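Local structure of glycoside Hydrolase (5TA0) at residues A[530-535]-A[545-550]; A[536-541]-A[629-634]; A[559-564]-A[636-641]; A[577-582]-A[620-625]. The protein probably hydrolyses agarose-type galactans as a family 86 glycoside hydrolase, here as a probably inactive Glu-to-Gln variant holding neoagarooctaose in its glycan pocket. All blocks are in the same frame, centred on the assembly; numbering follows the deposited sequence.

Interaction 1. Residues A[530-535]-A[545-550]; sequences YYATDY and LVFNIN. With EDO (1,2-ethanediol), chain I.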
loop_
_atom_site.group_PDB
_atom_site.type_symbol
_atom_site.label_atom_id
_atom_site.label_comp_id
_atom_site.label_asym_id
_atom_site.label_seq_id
_atom_site.Cartn_x
_atom_site.Cartn_y
_atom_site.Cartn_z
ATOM N N TYR A 530 1.520 -7.748 18.941
ATOM C CA TYR A 530 1.920 -9.094 19.342
ATOM C C TYR A 530 1.154 -10.132 18.542
ATOM O O TYR A 530 -0.018 -9.933 18.223
ATOM C CB TYR A 530 1.702 -9.294 20.835
ATOM C CG TYR A 530 2.585 -8.449 21.707
ATOM C CD1 TYR A 530 3.848 -8.882 22.084
ATOM C CD2 TYR A 530 2.162 -7.211 22.167
ATOM C CE1 TYR A 530 4.684 -8.095 22.870
ATOM C CE2 TYR A 530 2.983 -6.432 22.986
ATOM C CZ TYR A 530 4.240 -6.869 23.316
ATOM O OH TYR A 530 5.051 -6.105 24.136
ATOM N N TYR A 531 1.834 -11.231 18.235
ATOM C CA TYR A 531 1.280 -12.293 17.406
ATOM C C TYR A 531 1.026 -13.534 18.246
ATOM O O TYR A 531 1.653 -13.726 19.279
ATOM C CB TYR A 531 2.247 -12.584 16.251
ATOM C CG TYR A 531 2.417 -11.367 15.387
ATOM C CD1 TYR A 531 1.545 -11.110 14.341
ATOM C CD2 TYR A 531 3.401 -10.438 15.666
ATOM C CE1 TYR A 531 1.647 -9.941 13.583
ATOM C CE2 TYR A 531 3.533 -9.279 14.907
ATOM C CZ TYR A 531 2.651 -9.049 13.863
ATOM O OH TYR A 531 2.742 -7.874 13.121
ATOM N N ALA A 532 0.101 -14.356 17.805
ATOM C CA ALA A 532 -0.206 -15.624 18.478
ATOM C C ALA A 532 0.790 -16.709 18.079
ATOM O O ALA A 532 1.550 -16.600 17.106
ATOM C CB ALA A 532 -1.616 -16.057 18.140
ATOM N N THR A 533 0.775 -17.809 18.828
ATOM C CA THR A 533 1.630 -18.928 18.527
ATOM C C THR A 533 1.184 -19.746 17.321
ATOM O O THR A 533 1.969 -20.488 16.781
ATOM C CB THR A 533 1.759 -19.901 19.710
ATOM O OG1 THR A 533 0.469 -20.436 20.028
ATOM C CG2 THR A 533 2.326 -19.185 20.957
ATOM N N ASP A 534 -0.077 -19.614 16.918
ATOM C CA ASP A 534 -0.631 -20.398 15.820
ATOM C C ASP A 534 -1.679 -19.552 15.100
ATOM O O ASP A 534 -1.982 -18.441 15.520
ATOM C CB ASP A 534 -1.256 -21.693 16.380
ATOM C CG ASP A 534 -1.267 -22.839 15.399
ATOM O OD1 ASP A 534 -1.053 -22.653 14.186
ATOM O OD2 ASP A 534 -1.490 -23.980 15.889
ATOM N N TYR A 535 -2.260 -20.100 14.036
ATOM C CA TYR A 535 -3.170 -19.355 13.186
ATOM C C TYR A 535 -4.062 -20.323 12.400
ATOM O O TYR A 535 -3.888 -21.538 12.507
ATOM C CB TYR A 535 -2.353 -18.423 12.255
ATOM C CG TYR A 535 -1.906 -19.031 10.945
ATOM C CD1 TYR A 535 -2.092 -18.347 9.733
ATOM C CD2 TYR A 535 -1.296 -20.292 10.904
ATOM C CE1 TYR A 535 -1.716 -18.926 8.524
ATOM C CE2 TYR A 535 -0.901 -20.865 9.706
ATOM C CZ TYR A 535 -1.120 -20.169 8.508
ATOM O OH TYR A 535 -0.742 -20.751 7.308
ATOM N N LEU A 545 -11.948 -22.481 20.393
ATOM C CA LEU A 545 -10.673 -22.275 19.688
ATOM C C LEU A 545 -9.796 -21.427 20.593
ATOM O O LEU A 545 -10.180 -20.310 20.951
ATOM C CB LEU A 545 -10.888 -21.581 18.342
ATOM C CG LEU A 545 -11.638 -22.391 17.277
ATOM C CD1 LEU A 545 -11.816 -21.587 16.004
ATOM C CD2 LEU A 545 -10.897 -23.676 16.936
ATOM N N VAL A 546 -8.626 -21.941 20.950
ATOM C CA VAL A 546 -7.748 -21.288 21.917
ATOM C C VAL A 546 -6.500 -20.792 21.214
ATOM O O VAL A 546 -5.853 -21.553 20.505
ATOM C CB VAL A 546 -7.336 -22.253 23.049
ATOM C CG1 VAL A 546 -6.411 -21.563 24.043
ATOM C CG2 VAL A 546 -8.587 -22.797 23.744
ATOM N N PHE A 547 -6.189 -19.514 21.417
ATOM C CA PHE A 547 -4.971 -18.874 20.909
ATOM C C PHE A 547 -4.187 -18.319 22.086
ATOM O O PHE A 547 -4.768 -17.946 23.121
ATOM C CB PHE A 547 -5.314 -17.733 19.955
ATOM C CG PHE A 547 -5.945 -18.193 18.681
ATOM C CD1 PHE A 547 -7.311 -18.442 18.621
ATOM C CD2 PHE A 547 -5.181 -18.418 17.544
ATOM C CE1 PHE A 547 -7.905 -18.894 17.449
ATOM C CE2 PHE A 547 -5.781 -18.864 16.371
ATOM C CZ PHE A 547 -7.134 -19.110 16.328
ATOM N N ASN A 548 -2.877 -18.269 21.933
ATOM C CA ASN A 548 -1.977 -17.778 22.966
ATOM C C ASN A 548 -1.106 -16.659 22.429
ATOM O O ASN A 548 -0.466 -16.832 21.395
ATOM C CB ASN A 548 -1.081 -18.912 23.455
ATOM C CG ASN A 548 -1.861 -20.007 24.141
ATOM O OD1 ASN A 548 -2.136 -21.049 23.549
ATOM N ND2 ASN A 548 -2.261 -19.756 25.362
ATOM N N ILE A 549 -1.068 -15.536 23.154
ATOM C CA ILE A 549 -0.242 -14.381 22.805
ATOM C C ILE A 549 0.624 -14.106 24.021
ATOM O O ILE A 549 0.114 -13.660 25.065
ATOM C CB ILE A 549 -1.080 -13.162 22.400
ATOM C CG1 ILE A 549 -1.945 -13.481 21.170
ATOM C CG2 ILE A 549 -0.167 -11.968 22.116
ATOM C CD1 ILE A 549 -2.788 -12.333 20.660
ATOM N N ASN A 550 1.924 -14.342 23.873
ATOM C CA ASN A 550 2.863 -14.376 24.991
ATOM C C ASN A 550 3.971 -13.330 24.924
ATOM O O ASN A 550 4.212 -12.712 23.886
ATOM C CB ASN A 550 3.475 -15.787 25.055
ATOM C CG ASN A 550 2.443 -16.873 25.287
ATOM O OD1 ASN A 550 1.423 -16.662 25.947
ATOM N ND2 ASN A 550 2.707 -18.061 24.716
HETATM C C1 EDO I . 5.792 -20.155 16.878
HETATM O O1 EDO I . 4.679 -19.422 16.372
HETATM C C2 EDO I . 6.280 -19.473 18.139
HETATM O O2 EDO I . 5.180 -19.211 19.010
HETATM O O HOH W 1 2.498 -15.540 21.289
HETATM O O HOH W 2 -2.014 -19.479 19.423
HETATM O O HOH W 3 0.595 -22.083 22.320
#
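Ile-549 presses its two branches against CB of Tyr-530 and against Ala-532, where the 530-535 segment passes over it. With CG1 beside the backbone N (chi1 -60°), CG2 is turned onto CB of Tyr-530, 3.5 Å away, while CG1 lies against Ala-532, 4.0 Å from its CB. A beta-branched residue suits this place because each methyl or methylene arm has its own neighbour. Cutting the side chain back to an alanine would probably cost Tyr-530 CB its methyl neighbour, leave Ala-532 with the Phe-547 ring as its remaining apolar partner across the contact, and open a gap beneath them. Phe-547, two residues back along strand 545-549, brings its ring beside residues 534-535: the Asp-534 carbonyl O lies at the ring edge, in plane, 3.8 Å from CD2. Ala-532 CB also reaches this ring, and its small size lets both Phe-547 and Ile-549 come close.

The polar side belongs to Thr-533. Its N-H meets Asn-548 O at 3.0 Å, almost in line with the C=O bond but bent at the hydrogen (144°), and the same oxygen receives the CA-H of Ala-532. Beyond this single direct bond, water does the joining. One water gives hydrogens to Tyr-531 O and Asn-548 O and accepts from Asn-550 N; another sits 2.7 Å from Thr-533 OG1 and takes the N-H of Asn-548. Helix 298-315 covers Tyr-531 and Tyr-535. One direct backbone bond, ordered water and a few apolar contacts mark a join between two sandwich sheets, not regular pairing within one.

Interaction 2. Residues A[536-541]-A[629-634]; sequences LKEIAA and GGHVST
Ile-539 buries more surface against residues 629-634 than any other residue here, and its side chain can be followed outward atom by atom. CB rests 3.5 Å from Gly-629 O, and CG2 stays near that carbonyl too. CG1, beside the backbone N (chi1 -62°), passes Gly-630 O toward Val-632, whose CG2 is 4.0 Å from it. Ile-539 CD1 ends on the backbone of His-631, 3.6 Å from His-631 C. The backbone angles of Gly-629 and Gly-630 both favour glycine. A serine in place of Ile-539 would probably take away one of the apolar neighbours of Val-632 and open a gap beside Phe-625 and Leu-545.

The antiparallel pairing rests on Lys-537 and Val-632, whose N-H and C=O groups bond both ways; Ile-539 continues it into the loop, giving its N-H to Gly-630 O and accepting from Gly-629 N. Leu-536, with positive phi (55°), and Lys-537 both face Val-632, a G1 beta bulge. At the non-hydrogen-bonded pair Glu-538 and His-631 run side by side, Glu-538 CG 3.4 Å from His-631 NE2, with carboxylate and ring planes nearly perpendicular (85°). A water in the imidazole plane links NE2, 2.7 Å away, to Glu-538 OE2.

Around this pair, Leu-545 of strand 545-549 covers Ile-539 and Val-632 together with Phe-625, strand 558-568 flanks strand 631-642, and Met-306 of helix 298-315 touches Leu-536 and Ser-633.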
loop_
_atom_site.group_PDB
_atom_site.type_symbol
_atom_site.label_atom_id
_atom_site.label_comp_id
_atom_site.label_asym_id
_atom_site.label_seq_id
_atom_site.Cartn_x
_atom_site.Cartn_y
_atom_site.Cartn_z
ATOM N N LEU A 536 -5.020 -19.770 11.664
ATOM C CA LEU A 536 -5.799 -20.500 10.636
ATOM C C LEU A 536 -6.476 -21.766 11.169
ATOM O O LEU A 536 -6.060 -22.890 10.860
ATOM C CB LEU A 536 -4.928 -20.790 9.402
ATOM C CG LEU A 536 -5.691 -21.300 8.154
ATOM C CD1 LEU A 536 -6.856 -20.410 7.761
ATOM C CD2 LEU A 536 -4.702 -21.439 7.013
ATOM N N LYS A 537 -7.511 -21.560 11.970
ATOM C CA LYS A 537 -8.227 -22.668 12.623
ATOM C C LYS A 537 -9.667 -22.723 12.116
ATOM O O LYS A 537 -10.343 -21.703 12.006
ATOM C CB LYS A 537 -8.193 -22.497 14.140
ATOM C CG LYS A 537 -6.797 -22.478 14.759
ATOM C CD LYS A 537 -6.013 -23.753 14.486
ATOM C CE LYS A 537 -4.618 -23.731 15.092
ATOM N NZ LYS A 537 -3.831 -24.917 14.652
ATOM N N GLU A 538 -10.123 -23.936 11.806
ATOM C CA GLU A 538 -11.503 -24.176 11.369
ATOM C C GLU A 538 -12.482 -24.010 12.527
ATOM O O GLU A 538 -12.200 -24.406 13.660
ATOM C CB GLU A 538 -11.667 -25.608 10.836
ATOM C CG GLU A 538 -10.850 -25.954 9.613
ATOM C CD GLU A 538 -10.878 -27.439 9.262
ATOM O OE1 GLU A 538 -11.610 -28.215 9.914
ATOM O OE2 GLU A 538 -10.139 -27.831 8.340
ATOM N N ILE A 539 -13.615 -23.405 12.222
ATOM C CA ILE A 539 -14.672 -23.126 13.197
ATOM C C ILE A 539 -15.730 -24.229 13.168
ATOM O O ILE A 539 -16.380 -24.450 12.148
ATOM C CB ILE A 539 -15.345 -21.774 12.943
ATOM C CG1 ILE A 539 -14.323 -20.617 13.077
ATOM C CG2 ILE A 539 -16.494 -21.553 13.940
ATOM C CD1 ILE A 539 -14.793 -19.333 12.421
ATOM N N ALA A 540 -15.907 -24.885 14.314
ATOM C CA ALA A 540 -17.018 -25.829 14.525
ATOM C C ALA A 540 -17.930 -25.273 15.605
ATOM O O ALA A 540 -17.449 -24.709 16.582
ATOM C CB ALA A 540 -16.476 -27.175 14.944
ATOM N N ALA A 541 -19.246 -25.482 15.469
ATOM C CA ALA A 541 -20.231 -24.961 16.437
ATOM C C ALA A 541 -19.964 -25.494 17.843
ATOM O O ALA A 541 -19.759 -26.693 18.024
ATOM C CB ALA A 541 -21.655 -25.322 16.009
ATOM N N GLY A 629 -18.500 -23.607 10.292
ATOM C CA GLY A 629 -17.963 -23.190 9.000
ATOM C C GLY A 629 -17.012 -22.026 9.097
ATOM O O GLY A 629 -17.122 -21.165 9.967
ATOM N N GLY A 630 -16.105 -21.997 8.139
ATOM C CA GLY A 630 -15.143 -20.907 8.023
ATOM C C GLY A 630 -13.963 -21.087 8.961
ATOM O O GLY A 630 -13.762 -22.133 9.574
ATOM N N HIS A 631 -13.184 -20.013 9.075
ATOM C CA HIS A 631 -11.943 -20.030 9.838
ATOM C C HIS A 631 -11.741 -18.770 10.633
ATOM O O HIS A 631 -12.206 -17.694 10.245
ATOM C CB HIS A 631 -10.734 -20.137 8.897
ATOM C CG HIS A 631 -10.622 -21.435 8.162
ATOM N ND1 HIS A 631 -11.358 -21.715 7.027
ATOM C CD2 HIS A 631 -9.832 -22.508 8.373
ATOM C CE1 HIS A 631 -11.026 -22.916 6.584
ATOM N NE2 HIS A 631 -10.116 -23.425 7.386
ATOM N N VAL A 632 -11.026 -18.921 11.735
ATOM C CA VAL A 632 -10.305 -17.794 12.348
ATOM C C VAL A 632 -8.935 -17.784 11.676
ATOM O O VAL A 632 -8.154 -18.716 11.838
ATOM C CB VAL A 632 -10.151 -17.976 13.865
ATOM C CG1 VAL A 632 -9.389 -16.808 14.464
ATOM C CG2 VAL A 632 -11.521 -18.145 14.525
ATOM N N SER A 633 -8.676 -16.743 10.871
ATOM C CA SER A 633 -7.421 -16.651 10.135
ATOM C C SER A 633 -6.259 -16.284 11.064
ATOM O O SER A 633 -5.233 -16.946 11.056
ATOM C CB SER A 633 -7.529 -15.662 8.975
ATOM O OG SER A 633 -8.022 -14.428 9.409
ATOM N N THR A 634 -6.453 -15.236 11.869
ATOM C CA THR A 634 -5.419 -14.750 12.788
ATOM C C THR A 634 -6.048 -14.184 14.042
ATOM O O THR A 634 -7.165 -13.655 14.007
ATOM C CB THR A 634 -4.534 -13.641 12.150
ATOM O OG1 THR A 634 -5.342 -12.536 11.766
ATOM C CG2 THR A 634 -3.760 -14.158 10.955
HETATM O O HOH W 4 -8.967 -25.828 6.870
#

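Interaction 3. Residues A[559-564]-A[636-641]; sequences EAVIRL and TMQIFN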
loop_
_atom_site.group_PDB
_atom_site.type_symbol
_atom_site.label_atom_id
_atom_site.label_comp_id
_atom_site.label_asym_id
_atom_site.label_seq_id
_atom_site.Cartn_x
_atom_site.Cartn_y
_atom_site.Cartn_z
ATOM N N GLU A 559 -3.743 0.747 27.058
ATOM C CA GLU A 559 -4.976 0.279 26.421
ATOM C C GLU A 559 -4.629 -0.835 25.448
ATOM O O GLU A 559 -3.448 -1.071 25.160
ATOM C CB GLU A 559 -5.688 1.438 25.718
ATOM C CG GLU A 559 -6.273 2.422 26.730
ATOM C CD GLU A 559 -6.818 3.700 26.147
ATOM O OE1 GLU A 559 -6.663 3.962 24.936
ATOM O OE2 GLU A 559 -7.373 4.485 26.959
ATOM N N ALA A 560 -5.639 -1.535 24.968
ATOM C CA ALA A 560 -5.400 -2.686 24.122
ATOM C C ALA A 560 -6.563 -3.001 23.208
ATOM O O ALA A 560 -7.720 -2.741 23.524
ATOM C CB ALA A 560 -5.082 -3.899 24.964
ATOM N N VAL A 561 -6.208 -3.613 22.073
ATOM C CA VAL A 561 -7.155 -4.057 21.057
ATOM C C VAL A 561 -6.806 -5.449 20.580
ATOM O O VAL A 561 -5.680 -5.677 20.086
ATOM C CB VAL A 561 -7.176 -3.097 19.852
ATOM C CG1 VAL A 561 -8.146 -3.622 18.759
ATOM C CG2 VAL A 561 -7.535 -1.687 20.279
ATOM N N ILE A 562 -7.761 -6.377 20.669
ATOM C CA ILE A 562 -7.590 -7.709 20.110
ATOM C C ILE A 562 -8.129 -7.677 18.694
ATOM O O ILE A 562 -9.177 -7.076 18.419
ATOM C CB ILE A 562 -8.257 -8.787 21.007
ATOM C CG1 ILE A 562 -7.387 -8.990 22.245
ATOM C CG2 ILE A 562 -8.470 -10.089 20.240
ATOM C CD1 ILE A 562 -8.057 -9.788 23.338
ATOM N N ARG A 563 -7.402 -8.335 17.794
ATOM C CA ARG A 563 -7.667 -8.279 16.350
ATOM C C ARG A 563 -8.043 -9.677 15.848
ATOM O O ARG A 563 -7.174 -10.530 15.685
ATOM C CB ARG A 563 -6.422 -7.753 15.624
ATOM C CG ARG A 563 -5.933 -6.382 16.097
ATOM C CD ARG A 563 -4.561 -6.058 15.523
ATOM N NE ARG A 563 -4.637 -6.035 14.063
ATOM C CZ ARG A 563 -5.111 -5.029 13.328
ATOM N NH1 ARG A 563 -5.405 -3.846 13.874
ATOM N NH2 ARG A 563 -5.262 -5.169 12.018
ATOM N N LEU A 564 -9.341 -9.911 15.628
ATOM C CA LEU A 564 -9.848 -11.217 15.245
ATOM C C LEU A 564 -10.048 -11.294 13.752
ATOM O O LEU A 564 -10.992 -10.726 13.231
ATOM C CB LEU A 564 -11.183 -11.519 15.941
ATOM C CG LEU A 564 -11.179 -11.407 17.447
ATOM C CD1 LEU A 564 -12.589 -11.719 17.956
ATOM C CD2 LEU A 564 -10.168 -12.349 18.085
ATOM N N THR A 636 -4.319 -11.483 16.701
ATOM C CA THR A 636 -3.175 -10.642 17.093
ATOM C C THR A 636 -3.665 -9.585 18.059
ATOM O O THR A 636 -4.852 -9.450 18.299
ATOM C CB THR A 636 -2.469 -10.035 15.862
ATOM O OG1 THR A 636 -3.348 -9.124 15.178
ATOM C CG2 THR A 636 -2.026 -11.127 14.899
ATOM N N MET A 637 -2.747 -8.815 18.625
ATOM C CA MET A 637 -3.138 -7.823 19.650
ATOM C C MET A 637 -2.238 -6.608 19.584
ATOM O O MET A 637 -1.027 -6.728 19.536
ATOM C CB MET A 637 -3.094 -8.457 21.034
ATOM C CG MET A 637 -3.560 -7.539 22.158
ATOM S SD MET A 637 -3.950 -8.434 23.682
ATOM C CE MET A 637 -2.305 -8.985 24.127
ATOM N N GLN A 638 -2.839 -5.432 19.609
ATOM C CA GLN A 638 -2.114 -4.169 19.807
ATOM C C GLN A 638 -2.213 -3.733 21.258
ATOM O O GLN A 638 -3.298 -3.721 21.843
ATOM C CB GLN A 638 -2.691 -3.060 18.933
ATOM C CG GLN A 638 -2.417 -3.242 17.450
ATOM C CD GLN A 638 -3.396 -2.446 16.643
ATOM O OE1 GLN A 638 -4.556 -2.854 16.520
ATOM N NE2 GLN A 638 -2.967 -1.308 16.108
ATOM N N ILE A 639 -1.068 -3.399 21.822
ATOM C CA ILE A 639 -0.944 -2.844 23.178
ATOM C C ILE A 639 -0.466 -1.404 23.029
ATOM O O ILE A 639 0.462 -1.143 22.263
ATOM C CB ILE A 639 0.085 -3.681 23.984
ATOM C CG1 ILE A 639 -0.413 -5.125 24.135
ATOM C CG2 ILE A 639 0.389 -3.076 25.348
ATOM C CD1 ILE A 639 -1.677 -5.295 24.937
ATOM N N PHE A 640 -1.090 -0.478 23.767
ATOM C CA PHE A 640 -0.732 0.933 23.746
ATOM C C PHE A 640 -0.336 1.321 25.160
ATOM O O PHE A 640 -1.202 1.436 26.019
ATOM C CB PHE A 640 -1.921 1.770 23.289
ATOM C CG PHE A 640 -2.420 1.400 21.915
ATOM C CD1 PHE A 640 -1.872 2.001 20.782
ATOM C CD2 PHE A 640 -3.412 0.464 21.751
ATOM C CE1 PHE A 640 -2.314 1.667 19.512
ATOM C CE2 PHE A 640 -3.863 0.127 20.468
ATOM C CZ PHE A 640 -3.299 0.729 19.358
ATOM N N ASN A 641 0.970 1.438 25.407
ATOM C CA ASN A 641 1.491 1.742 26.743
ATOM C C ASN A 641 1.800 3.223 26.902
ATOM O O ASN A 641 2.427 3.826 26.037
ATOM C CB ASN A 641 2.743 0.903 26.999
ATOM C CG ASN A 641 2.416 -0.556 27.245
ATOM O OD1 ASN A 641 1.252 -0.914 27.416
ATOM N ND2 ASN A 641 3.437 -1.393 27.296
HETATM O O HOH W 5 -5.349 -10.450 13.443
#
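Ile-562 and Met-637 meet on the buried face, where CG1 of the isoleucine lies 3.8 Å from the methionine SD. Met-637 has CG anti to its N (chi1 -177°), which carries the flexible thioether across to its neighbour. Next along this face, small Ala-560 offers its CB to Ile-639 CD1 at 3.7 Å. Ile-621 of strand 619-624 also packs on Ile-562, so this face looks into the space between the two sheets of the C-terminal beta sandwich.

The strands themselves are inner neighbours in the five-stranded sheet, antiparallel at 163°, with paired backbone bonds at Glu-559/Phe-640, Val-561/Gln-638 and Arg-563/Thr-636. On the opposite face Val-561 CG2 comes to the edge of the Phe-640 ring, 4.1 Å from CE2.

Farther along, that face turns polar. The aliphatic part of Arg-563 crosses Thr-636, CD standing 3.3 Å from OG1, and the bend at chi3 (61°) then turns the guanidinium group toward Gln-638. Arg-563 NH1 gives a hydrogen to Gln-638 OE1 at 3.0 Å; the oxygen lies close to the guanidinium plane, but NH1 reaches it from well above the amide carbonyl plane. Gln-638 NE2 is held by Glu-527, while the other arginine nitrogens form salt bridges with Glu-301 and Asp-305 of helix 298-315.

Interaction 4. Residues A[577-582]-A[620-625]; sequences ELLVNG and TISLKF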
loop_
_atom_site.group_PDB
_atom_site.type_symbol
_atom_site.label_atom_id
_atom_site.label_comp_id
_atom_site.label_asym_id
_atom_site.label_seq_id
_atom_site.Cartn_x
_atom_site.Cartn_y
_atom_site.Cartn_z
ATOM N N GLU A 577 -18.374 -15.965 21.354
ATOM C CA GLU A 577 -18.073 -15.751 22.760
ATOM C C GLU A 577 -16.565 -15.648 22.889
ATOM O O GLU A 577 -15.849 -16.533 22.414
ATOM C CB GLU A 577 -18.565 -16.928 23.606
ATOM C CG GLU A 577 -20.076 -17.066 23.663
ATOM C CD GLU A 577 -20.561 -18.255 24.495
ATOM O OE1 GLU A 577 -19.736 -18.995 25.087
ATOM O OE2 GLU A 577 -21.797 -18.456 24.552
ATOM N N LEU A 578 -16.104 -14.588 23.547
ATOM C CA LEU A 578 -14.677 -14.314 23.696
ATOM C C LEU A 578 -14.312 -14.300 25.163
ATOM O O LEU A 578 -14.919 -13.541 25.940
ATOM C CB LEU A 578 -14.338 -12.973 23.044
ATOM C CG LEU A 578 -12.929 -12.405 23.263
ATOM C CD1 LEU A 578 -11.852 -13.319 22.734
ATOM C CD2 LEU A 578 -12.815 -11.027 22.618
ATOM N N LEU A 579 -13.340 -15.141 25.539
ATOM C CA LEU A 579 -12.746 -15.110 26.861
ATOM C C LEU A 579 -11.271 -14.789 26.733
ATOM O O LEU A 579 -10.568 -15.417 25.948
ATOM C CB LEU A 579 -12.894 -16.475 27.546
ATOM C CG LEU A 579 -14.316 -17.011 27.744
ATOM C CD1 LEU A 579 -14.280 -18.423 28.299
ATOM C CD2 LEU A 579 -15.094 -16.085 28.660
ATOM N N VAL A 580 -10.803 -13.834 27.536
ATOM C CA VAL A 580 -9.397 -13.460 27.568
ATOM C C VAL A 580 -8.942 -13.747 28.983
ATOM O O VAL A 580 -9.461 -13.150 29.942
ATOM C CB VAL A 580 -9.176 -11.986 27.190
ATOM C CG1 VAL A 580 -7.693 -11.643 27.265
ATOM C CG2 VAL A 580 -9.711 -11.701 25.796
ATOM N N ASN A 581 -7.991 -14.657 29.127
ATOM C CA ASN A 581 -7.558 -15.116 30.446
ATOM C C ASN A 581 -8.736 -15.515 31.351
ATOM O O ASN A 581 -8.766 -15.179 32.542
ATOM C CB ASN A 581 -6.669 -14.058 31.090
ATOM C CG ASN A 581 -5.435 -13.801 30.261
ATOM O OD1 ASN A 581 -4.909 -14.736 29.659
ATOM N ND2 ASN A 581 -4.989 -12.557 30.202
ATOM N N GLY A 582 -9.691 -16.206 30.745
ATOM C CA GLY A 582 -10.882 -16.672 31.462
ATOM C C GLY A 582 -11.968 -15.640 31.700
ATOM O O GLY A 582 -13.017 -15.999 32.254
ATOM N N THR A 620 -4.283 -16.058 27.160
ATOM C CA THR A 620 -5.044 -17.112 26.503
ATOM C C THR A 620 -6.344 -16.478 25.989
ATOM O O THR A 620 -7.110 -15.927 26.790
ATOM C CB THR A 620 -5.316 -18.255 27.510
ATOM O OG1 THR A 620 -4.067 -18.756 28.014
ATOM C CG2 THR A 620 -6.100 -19.387 26.857
ATOM N N ILE A 621 -6.587 -16.551 24.670
ATOM C CA ILE A 621 -7.725 -15.935 24.013
ATOM C C ILE A 621 -8.572 -17.069 23.441
ATOM O O ILE A 621 -8.091 -17.811 22.579
ATOM C CB ILE A 621 -7.254 -14.961 22.911
ATOM C CG1 ILE A 621 -6.531 -13.764 23.565
ATOM C CG2 ILE A 621 -8.436 -14.520 22.054
ATOM C CD1 ILE A 621 -5.670 -12.919 22.637
ATOM N N SER A 622 -9.803 -17.213 23.942
ATOM C CA SER A 622 -10.690 -18.317 23.580
ATOM C C SER A 622 -11.885 -17.781 22.805
ATOM O O SER A 622 -12.502 -16.813 23.219
ATOM C CB SER A 622 -11.137 -19.022 24.871
ATOM O OG SER A 622 -12.314 -19.766 24.710
ATOM N N LEU A 623 -12.207 -18.435 21.692
ATOM C CA LEU A 623 -13.357 -18.088 20.863
ATOM C C LEU A 623 -14.291 -19.273 20.728
ATOM O O LEU A 623 -13.847 -20.384 20.517
ATOM C CB LEU A 623 -12.913 -17.671 19.466
ATOM C CG LEU A 623 -12.053 -16.419 19.369
ATOM C CD1 LEU A 623 -11.510 -16.301 17.959
ATOM C CD2 LEU A 623 -12.856 -15.190 19.720
ATOM N N LYS A 624 -15.589 -19.023 20.841
ATOM C CA LYS A 624 -16.583 -20.077 20.628
ATOM C C LYS A 624 -17.725 -19.535 19.806
ATOM O O LYS A 624 -18.398 -18.604 20.223
ATOM C CB LYS A 624 -17.109 -20.632 21.956
ATOM C CG LYS A 624 -18.032 -21.829 21.767
ATOM C CD LYS A 624 -18.661 -22.270 23.080
ATOM C CE LYS A 624 -17.656 -22.902 23.993
ATOM N NZ LYS A 624 -18.363 -23.571 25.117
ATOM N N PHE A 625 -17.944 -20.146 18.645
ATOM C CA PHE A 625 -18.998 -19.732 17.732
ATOM C C PHE A 625 -20.206 -20.652 17.886
ATOM O O PHE A 625 -20.030 -21.824 18.225
ATOM C CB PHE A 625 -18.492 -19.802 16.290
ATOM C CG PHE A 625 -17.416 -18.785 15.964
ATOM C CD1 PHE A 625 -17.744 -17.576 15.356
ATOM C CD2 PHE A 625 -16.089 -19.041 16.275
ATOM C CE1 PHE A 625 -16.747 -16.642 15.042
ATOM C CE2 PHE A 625 -15.095 -18.101 15.978
ATOM C CZ PHE A 625 -15.435 -16.912 15.376
HETATM O O HOH W 6 -14.757 -18.696 24.214
HETATM O O HOH W 7 -9.349 -17.319 28.088
#
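Residues 577-580 and 620-624 run antiparallel (167° between their directions), with two-way backbone bonds at Glu-577/Lys-624 and Leu-579/Ser-622, the latter near-straight from Ser-622 N to Leu-579 O at 2.8 Å. On the inner face Leu-578 does most of the packing. Its chi1 of 171° and chi2 of 61° together put CD1 between two neighbours, Ile-621 CG2 and Leu-623 CD2, each 3.7 Å away. Branched aliphatic residues suit this face because Val-580 and Leu-623 meet Ile-562 and Leu-564 of strand 558-568 on the facing sheet.

The other face is mostly polar, with Leu-579 among Glu-577, Ser-622 and Lys-624. Glu-577 and Lys-624 lie side by side, the carboxylate OE1 4.0 Å from the lysine CD but 4.8 Å from NZ, a loose attraction of opposite charges at most. Ser-622, small enough to sit beside Leu-579, has its OG tied to Glu-544 and receives a hydrogen from a water that also donates to Glu-577 O.

Asn-581 closes the end by gripping Thr-620 twice: its N gives to Thr-620 O, and its OD1 accepts from Thr-620 N at 2.9 Å. Its ND2 meanwhile reaches Ile-614 O and Asn-619. Asn-581 and Gly-582 both take left-handed backbone angles, a conformation that asparagine and glycine tolerate readily. This is the type I' turn of a two-residue beta hairpin, which joins strand 577-580 to strand 583-585 at the border of the four-stranded sheet.

In the fold
All four contacts belong to one C-terminal beta sandwich. Interactions 2 and 3 pair strand 631-642 with its two neighbours in the five-stranded sheet, their centres 21 Å apart; interaction 4 lies in the four-stranded sheet. Interaction 1 ties the sheets together: Tyr-530 N probably bonds Met-637 O of interaction 3, while Phe-547 O probably bonds Ile-621 N of interaction 4, 11 Å away between centres. Between the sheets Ile-562 CD1 meets Val-580 CG2 at 3.5 Å, and Val-632 packs on Phe-547, Leu-623 and Phe-625. The glycan pocket, lined by residues between 52 and 387, lies in the barrel part of the chain, away from these contacts; the sandwich meets that part at helix 298-315.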